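Local coordinates for protein spectinomycin phosphotransferase (Legionella pneumophila, PDB 3I1A) that probably transfers a phosphate group from a nucleotide to the antibiotic spectinomycin, acting as a resistance factor of the kinase-like aminoglycoside phosphotransferase family, at residues A[81-84]-A[85-89]; A[131-135]-A[136-140]; A[276-279]-A[280-284]. All coordinates share one frame; numbering follows the deposited sequence. Where two conformers were deposited one is given.

Contact 1. Residues A[81-84]-A[85-89]; sequences IHTL and EAKLF
T83 turns its hydroxyl inward over the bend, and the residues beyond the bend gather round it. With chi1 at 69°, OG1 sits between its own backbone N and carbonyl carbon and accepts the N-H of K87 at 3.1 Å, with a weak second bond from E85 N. The methyl branch CG2 takes the other course, passing 3.2 Å from K87 O and on toward F89 O. The backbone itself closes the turn: T83 N donates to K87 O at 2.7 Å, and A86 N to T83 O at 2.8 Å. The type I turn from T83 ends in left-handed A86; with the T83-K87 bond this is the type I plus G1 bulge arrangement. On another flank H82 and L88 run side by side in the same direction, L88 CD2 lying 3.6 Å from H82 ND1 and meeting the ring obliquely. A water lies between I81 O and L88 O. The whole bend links helix 61-71 to strand 90-91: L88 packs on I66 and R67, the H82 ring meets that of H70, F89 touches K96 and I98 of strand 95-101, and I81 leans on P101 of the AMP and ADP site, empty in this apo structure.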
loop_
_atom_site.group_PDB
_atom_site.type_symbol
_atom_site.label_atom_id
_atom_site.label_comp_id
_atom_site.label_asym_id
_atom_site.label_seq_id
_atom_site.Cartn_x
_atom_site.Cartn_y
_atom_site.Cartn_z
ATOM N N ILE A 81 11.070 -17.260 2.405
ATOM C CA ILE A 81 12.106 -18.286 2.429
ATOM C C ILE A 81 11.494 -19.440 1.611
ATOM O O ILE A 81 10.305 -19.730 1.747
ATOM C CB ILE A 81 12.358 -18.778 3.883
ATOM C CG1 ILE A 81 12.910 -17.641 4.750
ATOM C CG2 ILE A 81 13.318 -19.975 3.882
ATOM C CD1 ILE A 81 14.191 -17.038 4.225
ATOM N N HIS A 82 12.281 -20.087 0.753
ATOM C CA HIS A 82 11.775 -21.193 -0.050
ATOM C C HIS A 82 11.550 -22.444 0.781
ATOM O O HIS A 82 12.335 -22.728 1.699
ATOM C CB HIS A 82 12.788 -21.593 -1.126
ATOM C CG HIS A 82 12.956 -20.596 -2.222
ATOM N ND1 HIS A 82 12.760 -19.246 -2.044
ATOM C CD2 HIS A 82 13.386 -20.750 -3.495
ATOM C CE1 HIS A 82 13.063 -18.607 -3.159
ATOM N NE2 HIS A 82 13.446 -19.498 -4.056
ATOM N N THR A 83 10.506 -23.206 0.453
ATOM C CA THR A 83 10.259 -24.471 1.140
ATOM C C THR A 83 11.275 -25.434 0.531
ATOM O O THR A 83 11.957 -25.070 -0.421
ATOM C CB THR A 83 8.871 -25.031 0.863
ATOM O OG1 THR A 83 8.792 -25.466 -0.507
ATOM C CG2 THR A 83 7.811 -23.966 1.144
ATOM N N LEU A 84 11.382 -26.644 1.066
ATOM C CA LEU A 84 12.344 -27.604 0.531
ATOM C C LEU A 84 12.014 -27.981 -0.910
ATOM O O LEU A 84 12.914 -28.380 -1.664
ATOM C CB LEU A 84 12.422 -28.855 1.418
ATOM C CG LEU A 84 13.116 -28.592 2.767
ATOM C CD1 LEU A 84 13.023 -29.821 3.671
ATOM C CD2 LEU A 84 14.573 -28.189 2.519
ATOM N N GLU A 85 10.744 -27.834 -1.294
ATOM C CA GLU A 85 10.308 -28.141 -2.667
ATOM C C GLU A 85 10.476 -26.889 -3.545
ATOM O O GLU A 85 9.972 -26.818 -4.679
ATOM C CB GLU A 85 8.837 -28.573 -2.691
ATOM C CG GLU A 85 8.479 -29.699 -1.730
ATOM C CD GLU A 85 6.994 -30.055 -1.765
ATOM O OE1 GLU A 85 6.144 -29.139 -1.726
ATOM O OE2 GLU A 85 6.672 -31.258 -1.824
ATOM N N ALA A 86 11.186 -25.904 -3.005
ATOM C CA ALA A 86 11.461 -24.655 -3.700
ATOM C C ALA A 86 10.224 -23.800 -4.007
ATOM O O ALA A 86 10.198 -23.088 -5.004
ATOM C CB ALA A 86 12.251 -24.937 -5.002
ATOM N N LYS A 87 9.207 -23.882 -3.146
ATOM C CA LYS A 87 7.979 -23.085 -3.290
ATOM C C LYS A 87 8.058 -21.910 -2.314
ATOM O O LYS A 87 8.737 -22.013 -1.280
ATOM C CB LYS A 87 6.754 -23.940 -2.963
ATOM C CG LYS A 87 6.577 -25.090 -3.935
ATOM C CD LYS A 87 5.822 -26.265 -3.330
ATOM C CE LYS A 87 4.388 -25.916 -2.976
ATOM N NZ LYS A 87 3.601 -27.092 -2.502
ATOM N N LEU A 88 7.362 -20.813 -2.621
ATOM C CA LEU A 88 7.373 -19.621 -1.770
ATOM C C LEU A 88 6.427 -19.698 -0.567
ATOM O O LEU A 88 6.337 -18.767 0.230
ATOM C CB LEU A 88 7.081 -18.366 -2.612
ATOM C CG LEU A 88 8.193 -17.988 -3.615
ATOM C CD1 LEU A 88 7.833 -16.658 -4.299
ATOM C CD2 LEU A 88 9.535 -17.853 -2.894
ATOM N N PHE A 89 5.728 -20.816 -0.430
ATOM C CA PHE A 89 4.844 -20.991 0.702
ATOM C C PHE A 89 4.450 -22.458 0.771
ATOM O O PHE A 89 4.502 -23.161 -0.246
ATOM C CB PHE A 89 3.604 -20.086 0.553
ATOM C CG PHE A 89 2.626 -20.543 -0.511
ATOM C CD1 PHE A 89 1.543 -21.349 -0.182
ATOM C CD2 PHE A 89 2.780 -20.144 -1.837
ATOM C CE1 PHE A 89 0.620 -21.749 -1.155
ATOM C CE2 PHE A 89 1.864 -20.542 -2.814
ATOM C CZ PHE A 89 0.781 -21.348 -2.466
HETATM O O HOH W 1 7.686 -19.398 2.698
#

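Contact 2. Residues A[131-135]-A[136-140]; sequences TSVPI and SIQQQ
Q138 presents its side-chain amide to V133 of the preceding loop and to I135, the first residue of the helix. Over one face lies the methyl CD1 of I135, 3.5 Å from Q138 NE2 and slightly farther from its CD and OE1. At the edge of the same amide, NE2 donates to V133 O at 2.8 Å, almost perfectly straight (176°) and in the amide plane, although it arrives tilted from the plane of the V133 carbonyl. That bond fixes the rotation of the amide, while the methyl limits movement on one side. The Q139 amide is engaged more loosely, its OE1 lying 3.8 Å from I135 CG2. The puckered ring of P134 lies beside I137, with P134 CD 3.9 Å from I137 CD1, the two side chains pointing the same way.

The setting is the start of a short helix, 135-138, with P134 at its N-cap. P134 O accepts Q138 N at 2.9 Å, and I137 N approaches the same oxygen in a weaker, more bent bond; I135 O takes Q139 N one step on. Q138 therefore bonds back to the loop twice, through its backbone N and through its amide. With CG beside its backbone N (chi1 -73°) and the chain extended beyond it, NE2 reaches back past the cap to V133. V133 in turn sets CG1 anti to its own N (chi1 -175°), which brings that methyl against Q138 CG at 3.5 Å and against I137 CG2 at 3.7 Å. I137 also rests on S64, I65 and R67 of helix 61-71, and V133 on L141.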
loop_
_atom_site.group_PDB
_atom_site.type_symbol
_atom_site.label_atom_id
_atom_site.label_comp_id
_atom_site.label_asym_id
_atom_site.label_seq_id
_atom_site.Cartn_x
_atom_site.Cartn_y
_atom_site.Cartn_z
ATOM N N THR A 131 6.955 -5.778 -16.643
ATOM C CA THR A 131 6.835 -7.211 -16.463
ATOM C C THR A 131 5.632 -7.788 -17.204
ATOM O O THR A 131 4.513 -7.313 -17.042
ATOM C CB THR A 131 6.763 -7.565 -14.966
ATOM O OG1 THR A 131 8.017 -7.245 -14.353
ATOM C CG2 THR A 131 6.526 -9.063 -14.773
ATOM N N SER A 132 5.879 -8.800 -18.028
ATOM C CA SER A 132 4.809 -9.442 -18.777
ATOM C C SER A 132 3.967 -10.266 -17.813
ATOM O O SER A 132 4.491 -11.078 -17.052
ATOM C CB SER A 132 5.393 -10.345 -19.869
ATOM O OG SER A 132 4.358 -10.975 -20.597
ATOM N N VAL A 133 2.659 -10.046 -17.834
ATOM C CA VAL A 133 1.769 -10.765 -16.938
ATOM C C VAL A 133 1.033 -11.875 -17.695
ATOM O O VAL A 133 0.334 -11.611 -18.677
ATOM C CB VAL A 133 0.740 -9.799 -16.297
ATOM C CG1 VAL A 133 -0.110 -10.549 -15.246
ATOM C CG2 VAL A 133 1.478 -8.610 -15.641
ATOM N N PRO A 134 1.225 -13.137 -17.273
ATOM C CA PRO A 134 0.550 -14.250 -17.942
ATOM C C PRO A 134 -0.966 -14.041 -17.836
ATOM O O PRO A 134 -1.471 -13.511 -16.843
ATOM C CB PRO A 134 1.032 -15.464 -17.157
ATOM C CG PRO A 134 2.412 -15.059 -16.738
ATOM C CD PRO A 134 2.164 -13.640 -16.256
ATOM N N ILE A 135 -1.698 -14.456 -18.862
ATOM C CA ILE A 135 -3.130 -14.263 -18.833
ATOM C C ILE A 135 -3.788 -14.855 -17.586
ATOM O O ILE A 135 -4.696 -14.249 -17.046
ATOM C CB ILE A 135 -3.789 -14.833 -20.096
ATOM C CG1 ILE A 135 -3.308 -14.056 -21.320
ATOM C CG2 ILE A 135 -5.309 -14.700 -20.000
ATOM C CD1 ILE A 135 -3.699 -12.582 -21.299
ATOM N N SER A 136 -3.323 -16.017 -17.124
ATOM C CA SER A 136 -3.900 -16.658 -15.945
ATOM C C SER A 136 -3.825 -15.715 -14.759
ATOM O O SER A 136 -4.753 -15.642 -13.949
ATOM C CB SER A 136 -3.171 -17.970 -15.606
ATOM O OG SER A 136 -1.801 -17.751 -15.269
ATOM N N ILE A 137 -2.718 -14.987 -14.657
ATOM C CA ILE A 137 -2.553 -14.047 -13.560
ATOM C C ILE A 137 -3.325 -12.753 -13.827
ATOM O O ILE A 137 -3.845 -12.161 -12.894
ATOM C CB ILE A 137 -1.057 -13.767 -13.310
ATOM C CG1 ILE A 137 -0.401 -15.086 -12.868
ATOM C CG2 ILE A 137 -0.879 -12.654 -12.251
ATOM C CD1 ILE A 137 1.118 -15.053 -12.760
ATOM N N GLN A 138 -3.400 -12.318 -15.085
ATOM C CA GLN A 138 -4.166 -11.101 -15.402
ATOM C C GLN A 138 -5.612 -11.277 -14.928
ATOM O O GLN A 138 -6.241 -10.333 -14.442
ATOM C CB GLN A 138 -4.172 -10.813 -16.903
ATOM C CG GLN A 138 -2.837 -10.291 -17.442
ATOM C CD GLN A 138 -2.902 -9.843 -18.893
ATOM O OE1 GLN A 138 -3.877 -9.200 -19.321
ATOM N NE2 GLN A 138 -1.849 -10.155 -19.658
ATOM N N GLN A 139 -6.121 -12.502 -15.057
ATOM C CA GLN A 139 -7.502 -12.811 -14.674
ATOM C C GLN A 139 -7.701 -12.736 -13.169
ATOM O O GLN A 139 -8.829 -12.585 -12.698
ATOM C CB GLN A 139 -7.891 -14.200 -15.204
ATOM C CG GLN A 139 -7.983 -14.257 -16.740
ATOM C CD GLN A 139 -8.115 -15.674 -17.299
ATOM O OE1 GLN A 139 -8.561 -15.862 -18.434
ATOM N NE2 GLN A 139 -7.710 -16.671 -16.514
ATOM N N GLN A 140 -6.601 -12.819 -12.420
ATOM C CA GLN A 140 -6.628 -12.751 -10.959
ATOM C C GLN A 140 -6.409 -11.340 -10.418
ATOM O O GLN A 140 -6.659 -11.079 -9.238
ATOM C CB GLN A 140 -5.545 -13.667 -10.373
ATOM C CG GLN A 140 -5.574 -15.075 -10.896
ATOM C CD GLN A 140 -6.846 -15.811 -10.540
ATOM O OE1 GLN A 140 -7.955 -15.395 -10.905
ATOM N NE2 GLN A 140 -6.697 -16.926 -9.825
#

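Contact 3. Residues A[276-279]-A[280-284]; sequences ILSY and YRHER
In the first half of helix 274-297, H282 doubles its backbone bond to S278, four residues earlier, with a side-chain bond. Two donors of H282 reach the same acceptor: the backbone N lies 3.1 Å from S278 O, and ring atom ND1 donates to S278 O at 2.8 Å. They come from opposite faces of the carbonyl plane, and the oxygen lies close to the plane of the imidazole, at its edge. The first torsion of H282 (chi1 -73°) leaves CG beside its backbone N, folding the ring back along the helix, and the bond then fixes how the ring is turned.

Round the helix the aromatic pair Y279 and Y280 packs edge to face: the edge of Y279 points at the face of Y280, centroids 5.4 Å apart and planes at 62°. E283 CB covers a face of Y279 in a CH-pi contact, 4.1 Å from the ring centroid, and its carboxylate runs nearly parallel to that ring. I276 CG2 lies alongside Y280, 3.5 Å from CE2, while L277 CD2 sits 4.1 Å above the guanidinium of R281, over its centre.

The polar ends are held by other parts of the fold. E283 OE1 is hydrogen-bonded to S192 OG of helix 182-198 and forms a salt bridge with R151, to which Y279 OH is hydrogen-bonded; Y280 OH bonds to E144. R281 NH1 bonds to T329, the last residue of helix 322-329, and S278 OG to E330, just after it, while L277 packs on E240 and L243 of helix 240-243.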
loop_
_atom_site.group_PDB
_atom_site.type_symbol
_atom_site.label_atom_id
_atom_site.label_comp_id
_atom_site.label_asym_id
_atom_site.label_seq_id
_atom_site.Cartn_x
_atom_site.Cartn_y
_atom_site.Cartn_z
ATOM N N ILE A 276 -4.031 11.499 -16.210
ATOM C CA ILE A 276 -4.196 10.340 -15.356
ATOM C C ILE A 276 -3.419 10.530 -14.050
ATOM O O ILE A 276 -3.883 10.127 -12.988
ATOM C CB ILE A 276 -3.742 9.034 -16.043
ATOM C CG1 ILE A 276 -4.534 8.829 -17.343
ATOM C CG2 ILE A 276 -4.026 7.834 -15.103
ATOM C CD1 ILE A 276 -4.082 7.593 -18.146
ATOM N N LEU A 277 -2.256 11.166 -14.119
ATOM C CA LEU A 277 -1.469 11.389 -12.900
ATOM C C LEU A 277 -2.245 12.315 -11.942
ATOM O O LEU A 277 -2.300 12.074 -10.734
ATOM C CB LEU A 277 -0.114 12.033 -13.230
ATOM C CG LEU A 277 0.926 12.034 -12.098
ATOM C CD1 LEU A 277 1.606 10.674 -12.004
ATOM C CD2 LEU A 277 1.998 13.088 -12.401
ATOM N N SER A 278 -2.851 13.368 -12.485
ATOM C CA SER A 278 -3.616 14.296 -11.645
ATOM C C SER A 278 -4.878 13.607 -11.107
ATOM O O SER A 278 -5.283 13.835 -9.965
ATOM C CB SER A 278 -4.000 15.549 -12.430
ATOM O OG SER A 278 -4.678 16.473 -11.578
ATOM N N TYR A 279 -5.495 12.764 -11.928
ATOM C CA TYR A 279 -6.680 12.025 -11.497
ATOM C C TYR A 279 -6.365 11.182 -10.250
ATOM O O TYR A 279 -7.113 11.192 -9.267
ATOM C CB TYR A 279 -7.161 11.071 -12.590
ATOM C CG TYR A 279 -8.171 10.068 -12.067
ATOM C CD1 TYR A 279 -9.471 10.462 -11.759
ATOM C CD2 TYR A 279 -7.799 8.745 -11.795
ATOM C CE1 TYR A 279 -10.373 9.566 -11.193
ATOM C CE2 TYR A 279 -8.694 7.838 -11.220
ATOM C CZ TYR A 279 -9.982 8.263 -10.926
ATOM O OH TYR A 279 -10.859 7.374 -10.382
ATOM N N TYR A 280 -5.272 10.421 -10.299
ATOM C CA TYR A 280 -4.939 9.582 -9.155
ATOM C C TYR A 280 -4.623 10.358 -7.889
ATOM O O TYR A 280 -5.040 9.955 -6.815
ATOM C CB TYR A 280 -3.776 8.642 -9.487
ATOM C CG TYR A 280 -4.224 7.399 -10.219
ATOM C CD1 TYR A 280 -5.139 6.523 -9.635
ATOM C CD2 TYR A 280 -3.730 7.089 -11.490
ATOM C CE1 TYR A 280 -5.550 5.373 -10.291
ATOM C CE2 TYR A 280 -4.126 5.946 -12.147
ATOM C CZ TYR A 280 -5.035 5.083 -11.548
ATOM O OH TYR A 280 -5.414 3.902 -12.158
ATOM N N ARG A 281 -3.898 11.467 -8.004
ATOM C CA ARG A 281 -3.561 12.255 -6.813
ATOM C C ARG A 281 -4.812 12.834 -6.176
ATOM O O ARG A 281 -4.903 12.886 -4.950
ATOM C CB ARG A 281 -2.594 13.375 -7.152
ATOM C CG ARG A 281 -1.237 12.850 -7.536
ATOM C CD ARG A 281 -0.277 13.989 -7.806
ATOM N NE ARG A 281 1.079 13.469 -7.935
ATOM C CZ ARG A 281 2.106 14.170 -8.397
ATOM N NH1 ARG A 281 1.945 15.431 -8.783
ATOM N NH2 ARG A 281 3.306 13.600 -8.475
ATOM N N HIS A 282 -5.779 13.269 -6.983
ATOM C CA HIS A 282 -7.017 13.788 -6.403
ATOM C C HIS A 282 -7.869 12.643 -5.866
ATOM O O HIS A 282 -8.383 12.716 -4.751
ATOM C CB HIS A 282 -7.833 14.594 -7.448
ATOM C CG HIS A 282 -7.250 15.941 -7.780
ATOM N ND1 HIS A 282 -6.129 16.101 -8.567
ATOM C CD2 HIS A 282 -7.616 17.187 -7.395
ATOM C CE1 HIS A 282 -5.829 17.385 -8.653
ATOM N NE2 HIS A 282 -6.716 18.067 -7.950
ATOM N N GLU A 283 -8.011 11.573 -6.642
ATOM C CA GLU A 283 -8.835 10.439 -6.233
ATOM C C GLU A 283 -8.328 9.710 -4.992
ATOM O O GLU A 283 -9.118 9.246 -4.173
ATOM C CB GLU A 283 -8.972 9.451 -7.402
ATOM C CG GLU A 283 -9.689 8.147 -7.078
ATOM C CD GLU A 283 -11.150 8.292 -6.659
ATOM O OE1 GLU A 283 -11.789 9.326 -6.959
ATOM O OE2 GLU A 283 -11.666 7.342 -6.038
ATOM N N ARG A 284 -7.011 9.584 -4.838
ATOM C CA ARG A 284 -6.522 8.909 -3.641
ATOM C C ARG A 284 -6.916 9.719 -2.399
ATOM O O ARG A 284 -7.227 9.137 -1.361
ATOM C CB ARG A 284 -5.007 8.749 -3.673
ATOM C CG ARG A 284 -4.502 7.785 -2.598
ATOM C CD ARG A 284 -2.977 7.606 -2.703
ATOM N NE ARG A 284 -2.501 6.656 -1.699
ATOM C CZ ARG A 284 -2.197 6.982 -0.445
ATOM N NH1 ARG A 284 -2.306 8.250 -0.033
ATOM N NH2 ARG A 284 -1.811 6.030 0.404
#

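How the contacts relate
Contact 3 is a buried helical packing site, contact 1 a partly buried loop and contact 2 a surface helix start. Contacts 1 and 2 rest on the same element, helix 61-71, yet do not touch: their nearest atoms are about 11 Å apart. Contact 3 belongs to other helices and lies across the chain's centre from contact 1, with centres about 39 Å apart. The chemistry follows the position. In the loop a hydroxyl takes up backbone N-H groups round a turn; at the helix start an amide reaches a loop carbonyl; in the buried helix, two rings pack edge to face, and polar side chains find partners in neighbouring helices and loops.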